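Transcriptional regulator PA3341 (Pseudomonas aeruginosa, PDB 2FBH) probably binds DNA as a MarR-family transcription regulator, a two-subunit winged-helix protein that also carries bound zinc. Local coordinates at residues A[43-48]-A[60-65]; A[71-76]-A[82-87]; A[27-32]-A[114-119]. All coordinates share one frame; numbering follows the deposited sequence. Where two conformers were deposited one is given.

Contact 1: A[43-48]-A[60-65]; sequences LLHLAR and QSVGVE. With SO4 (sulfate ion), chain E.
H45 of helix 39-48 meets S61 and V62 at the end of helix 55-62, a worked example of a metal ligand with second-shell contacts. CG lies anti to the carbonyl carbon (chi1 -74°), which sends the imidazole across the gap between the helices. CB and CG come first: V62 CG2 rests over one face of the ring, 4.0 Å from H45 CG and offset toward the rim. Next along the ring, ND1 forms a hydrogen bond with S61 OG, 3.0 Å away at an angle of 145°, the hydroxyl lying at the edge near the ring plane. Beyond it CE1 comes to 3.2 Å from S61 O, which stands above the ring plane on the side of V62 CG2. One turn of helix further on, R48 grips a sulfate, NH1 reaching O3 at 3.0 Å and NH2 reaching O4 at 2.9 Å; E110 forms a salt bridge with the same guanidinium, and Y10 of the second subunit adds a cation-pi contact. Helix 55-62 opens the helix-turn-helix, and this contact joins it to the preceding helix of the winged-helix domain. H45 and H49 are zinc ligands, so the serine bond and the valine methyl together would be expected to limit rotation of the zinc-binding ring.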
loop_
_atom_site.group_PDB
_atom_site.type_symbol
_atom_site.label_atom_id
_atom_site.label_comp_id
_atom_site.label_asym_id
_atom_site.label_seq_id
_atom_site.Cartn_x
_atom_site.Cartn_y
_atom_site.Cartn_z
ATOM N N LEU A 43 11.157 -6.507 -10.019
ATOM C CA LEU A 43 12.207 -7.511 -9.995
ATOM C C LEU A 43 11.885 -8.606 -9.009
ATOM O O LEU A 43 11.998 -9.786 -9.304
ATOM C CB LEU A 43 13.522 -6.876 -9.566
ATOM C CG LEU A 43 14.160 -6.003 -10.646
ATOM C CD1 LEU A 43 15.553 -5.579 -10.164
ATOM C CD2 LEU A 43 14.314 -6.793 -12.064
ATOM N N LEU A 44 11.422 -8.195 -7.826
ATOM C CA LEU A 44 11.193 -9.209 -6.791
ATOM C C LEU A 44 10.088 -10.130 -7.275
ATOM O O LEU A 44 10.228 -11.343 -7.175
ATOM C CB LEU A 44 10.786 -8.536 -5.505
ATOM C CG LEU A 44 11.464 -9.018 -4.272
ATOM C CD1 LEU A 44 10.570 -8.638 -3.109
ATOM C CD2 LEU A 44 11.849 -10.507 -4.332
ATOM N N HIS A 45 9.018 -9.571 -7.845
ATOM C CA HIS A 45 7.918 -10.384 -8.309
ATOM C C HIS A 45 8.277 -11.268 -9.512
ATOM O O HIS A 45 7.829 -12.419 -9.618
ATOM C CB HIS A 45 6.722 -9.507 -8.567
ATOM C CG HIS A 45 6.056 -9.031 -7.296
ATOM N ND1 HIS A 45 4.733 -9.304 -6.997
ATOM C CD2 HIS A 45 6.545 -8.351 -6.227
ATOM C CE1 HIS A 45 4.421 -8.756 -5.828
ATOM N NE2 HIS A 45 5.504 -8.175 -5.340
ATOM N N LEU A 46 9.136 -10.758 -10.394
ATOM C CA LEU A 46 9.647 -11.586 -11.471
ATOM C C LEU A 46 10.456 -12.742 -10.941
ATOM O O LEU A 46 10.419 -13.848 -11.487
ATOM C CB LEU A 46 10.522 -10.729 -12.424
ATOM C CG LEU A 46 9.683 -9.867 -13.330
ATOM C CD1 LEU A 46 10.673 -8.898 -14.085
ATOM C CD2 LEU A 46 8.903 -10.676 -14.340
ATOM N N ALA A 47 11.231 -12.490 -9.903
ATOM C CA ALA A 47 12.110 -13.506 -9.350
ATOM C C ALA A 47 11.272 -14.626 -8.740
ATOM O O ALA A 47 11.737 -15.787 -8.643
ATOM C CB ALA A 47 12.937 -12.902 -8.255
ATOM N N ARG A 48 10.094 -14.248 -8.271
ATOM C CA ARG A 48 9.283 -15.174 -7.451
ATOM C C ARG A 48 8.282 -16.017 -8.184
ATOM O O ARG A 48 7.785 -17.017 -7.638
ATOM C CB ARG A 48 8.540 -14.409 -6.390
ATOM C CG ARG A 48 9.509 -13.987 -5.303
ATOM C CD ARG A 48 8.793 -13.149 -4.238
ATOM N NE ARG A 48 9.790 -12.816 -3.212
ATOM C CZ ARG A 48 9.539 -12.034 -2.164
ATOM N NH1 ARG A 48 8.315 -11.535 -2.003
ATOM N NH2 ARG A 48 10.493 -11.816 -1.253
ATOM N N GLN A 60 -0.991 -6.275 -12.133
ATOM C CA GLN A 60 -1.849 -6.895 -11.119
ATOM C C GLN A 60 -1.077 -7.181 -9.842
ATOM O O GLN A 60 -1.401 -6.621 -8.787
ATOM C CB GLN A 60 -2.551 -8.155 -11.663
ATOM C CG GLN A 60 -3.801 -7.828 -12.485
ATOM C CD GLN A 60 -4.411 -9.014 -13.261
ATOM O OE1 GLN A 60 -3.904 -10.165 -13.234
ATOM N NE2 GLN A 60 -5.509 -8.727 -13.979
ATOM N N SER A 61 -0.023 -7.985 -9.932
ATOM C CA SER A 61 0.627 -8.474 -8.725
ATOM C C SER A 61 1.538 -7.478 -8.017
ATOM O O SER A 61 1.672 -7.540 -6.792
ATOM C CB SER A 61 1.329 -9.825 -8.969
ATOM O OG SER A 61 2.710 -9.738 -9.237
ATOM N N VAL A 62 2.178 -6.597 -8.787
ATOM C CA VAL A 62 3.066 -5.569 -8.251
ATOM C C VAL A 62 2.252 -4.445 -7.604
ATOM O O VAL A 62 2.718 -3.763 -6.663
ATOM C CB VAL A 62 3.925 -4.989 -9.371
ATOM C CG1 VAL A 62 4.429 -3.614 -8.994
ATOM C CG2 VAL A 62 5.067 -5.940 -9.681
ATOM N N GLY A 63 1.085 -4.213 -8.207
ATOM C CA GLY A 63 -0.014 -3.456 -7.641
ATOM C C GLY A 63 -0.177 -2.076 -8.223
ATOM O O GLY A 63 -0.480 -1.134 -7.502
ATOM N N VAL A 64 0.027 -1.960 -9.532
ATOM C CA VAL A 64 0.242 -0.671 -10.164
ATOM C C VAL A 64 -0.532 -0.747 -11.456
ATOM O O VAL A 64 -0.737 -1.858 -11.992
ATOM C CB VAL A 64 1.771 -0.488 -10.396
ATOM C CG1 VAL A 64 2.171 -0.902 -11.796
ATOM C CG2 VAL A 64 2.254 0.914 -10.056
ATOM N N GLU A 65 -0.975 0.415 -11.951
ATOM C CA GLU A 65 -1.642 0.551 -13.260
ATOM C C GLU A 65 -0.662 0.185 -14.373
ATOM O O GLU A 65 0.545 0.351 -14.202
ATOM C CB GLU A 65 -2.103 2.000 -13.457
ATOM C CG GLU A 65 -3.151 2.245 -14.555
ATOM C CD GLU A 65 -3.354 3.735 -14.840
ATOM O OE1 GLU A 65 -2.505 4.529 -14.390
ATOM O OE2 GLU A 65 -4.343 4.115 -15.516
HETATM S S SO4 E . 8.007 -10.444 1.641
HETATM O O1 SO4 E . 7.646 -11.320 2.719
HETATM O O2 SO4 E . 7.881 -9.021 1.977
HETATM O O3 SO4 E . 7.036 -10.730 0.602
HETATM O O4 SO4 E . 9.409 -10.770 1.214
#

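Contact 2: A[71-76]-A[82-87]; sequences RLLDGL and VRRLAV
The guanidinium of R84, on strand 82-85, lies with one face against L73 of helix 66-78, NH2 standing 3.6 Å from L73 CB and NH1 3.9 Å from L73 CD1. From the same flat group NH2 reaches D74 OD1 at 3.1 Å in a salt bridge whose hydrogen bond is weak, bent to 125°, and the carboxylate meets it obliquely. A bend at chi3 (-138°) puts the guanidinium where L73 CB lies over one face and D74 OD1 is within bonding distance of NH2. Deeper in, V82 supplies the apolar half of the contact: its CG2 packs 3.9 Å from L76 CB, its CG1 comes to 4.1 Å from L76 CD1, and CG2 approaches L73 CD2 at 4.4 Å. This is the junction between the recognition helix of a winged helix-turn-helix, as helix 66-78 is expected to be from its place in the MarR fold, and the first strand of the wing. The two short segments run at 116° to each other with axes 8.4 Å apart, so the strand crosses past the helix rather than lying along it. Further out, the stronger polar partner of R84 is E77, one helical turn beyond L73, which forms a salt bridge with NH2, while Q55 accepts from NH1. Beneath the leucines and the valine lie V42 and L46 of helix 39-48 and I96 of strand 95-98. Strand 82-85 is itself positioned by its antiparallel neighbour, through backbone hydrogen bonds of R83 with V97 and of L85 with H95.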
loop_
_atom_site.group_PDB
_atom_site.type_symbol
_atom_site.label_atom_id
_atom_site.label_comp_id
_atom_site.label_asym_id
_atom_site.label_seq_id
_atom_site.Cartn_x
_atom_site.Cartn_y
_atom_site.Cartn_z
ATOM N N ARG A 71 6.506 2.411 -17.694
ATOM C CA ARG A 71 7.645 3.270 -17.288
ATOM C C ARG A 71 8.662 2.567 -16.424
ATOM O O ARG A 71 9.853 2.717 -16.672
ATOM C CB ARG A 71 7.174 4.520 -16.556
ATOM C CG ARG A 71 6.199 5.362 -17.339
ATOM C CD ARG A 71 6.910 6.331 -18.255
ATOM N NE ARG A 71 6.008 7.307 -18.870
ATOM C CZ ARG A 71 5.866 8.583 -18.503
ATOM N NH1 ARG A 71 6.546 9.088 -17.448
ATOM N NH2 ARG A 71 5.041 9.361 -19.203
ATOM N N LEU A 72 8.206 1.852 -15.367
ATOM C CA LEU A 72 9.056 1.034 -14.529
ATOM C C LEU A 72 9.835 0.051 -15.355
ATOM O O LEU A 72 11.040 -0.053 -15.181
ATOM C CB LEU A 72 8.217 0.262 -13.464
ATOM C CG LEU A 72 7.476 1.202 -12.538
ATOM C CD1 LEU A 72 6.647 0.341 -11.565
ATOM C CD2 LEU A 72 8.464 2.161 -11.783
ATOM N N LEU A 73 9.137 -0.600 -16.300
ATOM C CA LEU A 73 9.788 -1.615 -17.125
ATOM C C LEU A 73 10.857 -0.937 -18.034
ATOM O O LEU A 73 11.901 -1.535 -18.237
ATOM C CB LEU A 73 8.773 -2.394 -17.962
ATOM C CG LEU A 73 7.930 -3.406 -17.158
ATOM C CD1 LEU A 73 6.831 -3.903 -18.029
ATOM C CD2 LEU A 73 8.799 -4.590 -16.632
ATOM N N ASP A 74 10.561 0.252 -18.584
ATOM C CA ASP A 74 11.565 0.962 -19.453
ATOM C C ASP A 74 12.866 1.160 -18.656
ATOM O O ASP A 74 13.975 0.935 -19.140
ATOM C CB ASP A 74 11.117 2.377 -19.847
ATOM C CG ASP A 74 9.999 2.404 -20.915
ATOM O OD1 ASP A 74 9.788 1.388 -21.601
ATOM O OD2 ASP A 74 9.315 3.465 -20.991
ATOM N N GLY A 75 12.709 1.572 -17.402
ATOM C CA GLY A 75 13.831 1.698 -16.507
ATOM C C GLY A 75 14.626 0.425 -16.336
ATOM O O GLY A 75 15.829 0.434 -16.506
ATOM N N LEU A 76 13.959 -0.687 -16.046
ATOM C CA LEU A 76 14.656 -1.899 -15.791
ATOM C C LEU A 76 15.306 -2.424 -17.115
ATOM O O LEU A 76 16.357 -2.974 -17.101
ATOM C CB LEU A 76 13.614 -2.933 -15.337
ATOM C CG LEU A 76 13.135 -2.675 -13.880
ATOM C CD1 LEU A 76 12.134 -3.786 -13.524
ATOM C CD2 LEU A 76 14.325 -2.715 -12.940
ATOM N N VAL A 82 15.644 -6.642 -17.592
ATOM C CA VAL A 82 14.532 -7.380 -18.157
ATOM C C VAL A 82 14.525 -7.315 -19.686
ATOM O O VAL A 82 15.119 -6.411 -20.251
ATOM C CB VAL A 82 13.142 -6.874 -17.687
ATOM C CG1 VAL A 82 12.997 -6.937 -16.068
ATOM C CG2 VAL A 82 12.851 -5.487 -18.123
ATOM N N ARG A 83 13.839 -8.277 -20.305
ATOM C CA ARG A 83 13.479 -8.246 -21.743
ATOM C C ARG A 83 12.006 -8.511 -21.883
ATOM O O ARG A 83 11.374 -9.133 -20.983
ATOM C CB ARG A 83 14.292 -9.270 -22.531
ATOM C CG ARG A 83 15.774 -8.955 -22.488
ATOM C CD ARG A 83 16.526 -9.902 -23.326
ATOM N NE ARG A 83 16.303 -9.674 -24.769
ATOM C CZ ARG A 83 16.593 -10.588 -25.683
ATOM N NH1 ARG A 83 16.371 -10.370 -26.985
ATOM N NH2 ARG A 83 17.068 -11.740 -25.269
ATOM N N ARG A 84 11.422 -7.970 -22.959
ATOM C CA ARG A 84 10.044 -8.308 -23.318
ATOM C C ARG A 84 10.064 -9.186 -24.556
ATOM O O ARG A 84 10.501 -8.729 -25.623
ATOM C CB ARG A 84 9.267 -7.035 -23.551
ATOM C CG ARG A 84 9.369 -6.114 -22.366
ATOM C CD ARG A 84 8.812 -4.830 -22.818
ATOM N NE ARG A 84 9.609 -3.728 -22.333
ATOM C CZ ARG A 84 9.098 -2.668 -21.736
ATOM N NH1 ARG A 84 7.793 -2.601 -21.569
ATOM N NH2 ARG A 84 9.889 -1.677 -21.335
ATOM N N LEU A 85 9.611 -10.436 -24.400
ATOM C CA LEU A 85 9.876 -11.542 -25.335
ATOM C C LEU A 85 8.625 -12.392 -25.553
ATOM O O LEU A 85 7.731 -12.383 -24.723
ATOM C CB LEU A 85 10.994 -12.470 -24.828
ATOM C CG LEU A 85 12.449 -12.007 -24.988
ATOM C CD1 LEU A 85 13.430 -12.961 -24.275
ATOM C CD2 LEU A 85 12.820 -11.919 -26.461
ATOM N N ALA A 86 8.588 -13.128 -26.670
ATOM C CA ALA A 86 7.565 -14.156 -26.925
ATOM C C ALA A 86 8.088 -15.423 -26.288
ATOM O O ALA A 86 9.295 -15.689 -26.303
ATOM C CB ALA A 86 7.362 -14.367 -28.417
ATOM N N VAL A 87 7.194 -16.202 -25.697
ATOM C CA VAL A 87 7.645 -17.362 -24.933
ATOM C C VAL A 87 7.097 -18.714 -25.431
ATOM O O VAL A 87 7.531 -19.763 -24.973
ATOM C CB VAL A 87 7.344 -17.193 -23.422
ATOM C CG1 VAL A 87 8.103 -15.994 -22.884
ATOM C CG2 VAL A 87 5.819 -17.065 -23.171
#

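Contact 3: A[27-32]-A[114-119]; sequences DRRLSH and ASVRND. With ZN (zinc ion), chain C; SO4 (sulfate ion), chain E.
A chi1 of -54° sets R29 CG beside the backbone N, and from there the extended chain to NE spans the gap from helix 11-29 to helix 102-120, where D119 (chi1 -69°) turns a carboxylate toward it. One oxygen takes both bonds: R29 NH2 donates to D119 OD2 at 2.8 Å, nearly in the guanidinium plane and onto the lone pair directed away from the other oxygen, while NH1 reaches OD2 more weakly at 3.0 Å. Both nitrogens share OD2, a forked grip unlike the paired bidentate bridge; the two planes are 47° apart. V116 CG2 lies over one face of the guanidinium near its rim, 3.6 Å from R29 NE, so the arginine is supported by a methyl while its edge serves the charges. The strongest partner of R29 is E25 on its own helix, which meets NE, and R146 of the second subunit forms a salt bridge with D119 OD2 as well. Three residues on from R29, H32 ND1 binds zinc at 2.2 Å; S31, whose OG is 3.2 Å from the zinc, donates from OG to R28 O at 2.8 Å. On another side of helix 102-120, R117 holds a sulfate, NE meeting O1 at 3.1 Å and NH2 meeting O4 at 2.8 Å. In the MarR fold these terminal helices build the dimerisation region. Arginines of both subunits converging on one aspartate oxygen would be expected to favour its ionised form, and E25 would offset the added positive charge, making the salt-bridge network a polar tie between subunits.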
loop_
_atom_site.group_PDB
_atom_site.type_symbol
_atom_site.label_atom_id
_atom_site.label_comp_id
_atom_site.label_asym_id
_atom_site.label_seq_id
_atom_site.Cartn_x
_atom_site.Cartn_y
_atom_site.Cartn_z
ATOM N N ASP A 27 12.366 -0.752 1.182
ATOM C CA ASP A 27 12.894 0.290 0.269
ATOM C C ASP A 27 14.163 0.890 0.867
ATOM O O ASP A 27 15.116 1.090 0.141
ATOM C CB ASP A 27 11.857 1.409 0.068
ATOM C CG ASP A 27 12.278 2.409 -1.029
ATOM O OD1 ASP A 27 12.489 1.981 -2.184
ATOM O OD2 ASP A 27 12.427 3.572 -0.675
ATOM N N ARG A 28 14.183 1.122 2.185
ATOM C CA ARG A 28 15.423 1.566 2.882
ATOM C C ARG A 28 16.585 0.579 2.728
ATOM O O ARG A 28 17.701 0.973 2.363
ATOM C CB ARG A 28 15.102 1.746 4.364
ATOM C CG ARG A 28 16.343 1.831 5.287
ATOM C CD ARG A 28 15.967 2.004 6.796
ATOM N NE ARG A 28 17.149 1.990 7.628
ATOM C CZ ARG A 28 17.839 3.111 7.957
ATOM N NH1 ARG A 28 18.911 3.076 8.747
ATOM N NH2 ARG A 28 17.464 4.252 7.495
ATOM N N ARG A 29 16.332 -0.713 2.965
ATOM C CA ARG A 29 17.428 -1.684 2.855
ATOM C C ARG A 29 17.899 -1.930 1.446
ATOM O O ARG A 29 19.057 -2.355 1.273
ATOM C CB ARG A 29 17.142 -2.984 3.634
ATOM C CG ARG A 29 16.783 -2.667 5.132
ATOM C CD ARG A 29 16.998 -3.967 5.921
ATOM N NE ARG A 29 16.252 -3.832 7.160
ATOM C CZ ARG A 29 16.171 -4.823 8.019
ATOM N NH1 ARG A 29 16.766 -5.973 7.679
ATOM N NH2 ARG A 29 15.446 -4.662 9.140
ATOM N N LEU A 30 17.044 -1.596 0.463
ATOM C CA LEU A 30 17.386 -1.758 -0.924
ATOM C C LEU A 30 17.944 -0.444 -1.596
ATOM O O LEU A 30 18.265 -0.490 -2.817
ATOM C CB LEU A 30 16.208 -2.239 -1.736
ATOM C CG LEU A 30 15.752 -3.652 -1.331
ATOM C CD1 LEU A 30 14.488 -4.049 -2.023
ATOM C CD2 LEU A 30 16.820 -4.763 -1.677
ATOM N N SER A 31 18.029 0.651 -0.820
ATOM C CA SER A 31 18.196 1.997 -1.354
ATOM C C SER A 31 19.556 2.194 -2.097
ATOM O O SER A 31 19.705 3.145 -2.969
ATOM C CB SER A 31 17.977 3.071 -0.282
ATOM O OG SER A 31 18.971 2.863 0.707
ATOM N N HIS A 32 20.501 1.309 -1.820
ATOM C CA HIS A 32 21.856 1.384 -2.409
ATOM C C HIS A 32 21.822 0.913 -3.861
ATOM O O HIS A 32 22.760 1.164 -4.638
ATOM C CB HIS A 32 22.832 0.598 -1.629
ATOM C CG HIS A 32 22.546 -0.866 -1.572
ATOM N ND1 HIS A 32 21.438 -1.384 -0.935
ATOM C CD2 HIS A 32 23.239 -1.923 -2.054
ATOM C CE1 HIS A 32 21.464 -2.704 -1.037
ATOM N NE2 HIS A 32 22.554 -3.058 -1.693
ATOM N N ALA A 114 14.437 -11.286 2.756
ATOM C CA ALA A 114 14.459 -12.274 3.847
ATOM C C ALA A 114 14.898 -11.662 5.166
ATOM O O ALA A 114 14.304 -11.973 6.209
ATOM C CB ALA A 114 15.302 -13.404 3.477
ATOM N N SER A 115 15.886 -10.779 5.135
ATOM C CA SER A 115 16.314 -10.112 6.364
ATOM C C SER A 115 15.162 -9.270 6.986
ATOM O O SER A 115 14.902 -9.298 8.191
ATOM C CB SER A 115 17.533 -9.234 6.084
ATOM O OG SER A 115 18.077 -8.893 7.320
ATOM N N VAL A 116 14.486 -8.491 6.155
ATOM C CA VAL A 116 13.393 -7.639 6.677
ATOM C C VAL A 116 12.315 -8.580 7.271
ATOM O O VAL A 116 11.776 -8.308 8.330
ATOM C CB VAL A 116 12.818 -6.753 5.564
ATOM C CG1 VAL A 116 11.603 -5.994 6.091
ATOM C CG2 VAL A 116 13.951 -5.711 5.098
ATOM N N ARG A 117 12.010 -9.664 6.556
ATOM C CA ARG A 117 10.936 -10.632 7.014
ATOM C C ARG A 117 11.330 -11.220 8.347
ATOM O O ARG A 117 10.540 -11.156 9.306
ATOM C CB ARG A 117 10.735 -11.726 5.912
ATOM C CG ARG A 117 9.532 -12.622 6.179
ATOM C CD ARG A 117 9.448 -13.769 5.117
ATOM N NE ARG A 117 9.812 -13.277 3.843
ATOM C CZ ARG A 117 10.872 -13.578 3.084
ATOM N NH1 ARG A 117 11.783 -14.507 3.346
ATOM N NH2 ARG A 117 10.985 -12.933 1.983
ATOM N N ASN A 118 12.565 -11.693 8.457
ATOM C CA ASN A 118 13.088 -12.153 9.767
ATOM C C ASN A 118 12.905 -11.104 10.875
ATOM O O ASN A 118 12.430 -11.380 12.003
ATOM C CB ASN A 118 14.580 -12.428 9.597
ATOM C CG ASN A 118 15.162 -13.086 10.770
ATOM O OD1 ASN A 118 14.873 -14.267 11.015
ATOM N ND2 ASN A 118 15.982 -12.338 11.544
ATOM N N ASP A 119 13.334 -9.876 10.614
ATOM C CA ASP A 119 13.299 -8.913 11.657
ATOM C C ASP A 119 11.866 -8.456 12.023
ATOM O O ASP A 119 11.551 -8.259 13.208
ATOM C CB ASP A 119 14.064 -7.656 11.195
ATOM C CG ASP A 119 15.566 -7.894 11.063
ATOM O OD1 ASP A 119 16.054 -8.991 11.485
ATOM O OD2 ASP A 119 16.252 -7.006 10.476
HETATM ZN ZN ZN C . 20.723 0.251 0.422
HETATM S S SO4 E . 8.007 -10.444 1.641
HETATM O O1 SO4 E . 7.646 -11.320 2.719
HETATM O O2 SO4 E . 7.881 -9.021 1.977
HETATM O O3 SO4 E . 7.036 -10.730 0.602
HETATM O O4 SO4 E . 9.409 -10.770 1.214
HETATM O O HOH W 1 19.420 -6.590 6.245
#

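In the fold
Contacts 1 and 2 adjoin inside the winged-helix domain, their centres about 12 Å apart: L46 CD1 packs 3.6 Å from V82 CG1, so helix 39-48 backs both the first helix of the helix-turn-helix and the wing strand. Contact 3 closes the long chain loop in which the other two are nested. Its centre is about 17 Å from that of contact 1, yet both bind one sulfate, probably from the crystallisation liquor, and R48 NH2 and R117 NH2 lie 3.5 Å apart beside it; R23 and, in the second subunit, G12 and T13 also bond to the anion. Contact 2 lies about 24 Å from contact 3, centre to centre. Separate zinc sites mark contacts 1 and 3.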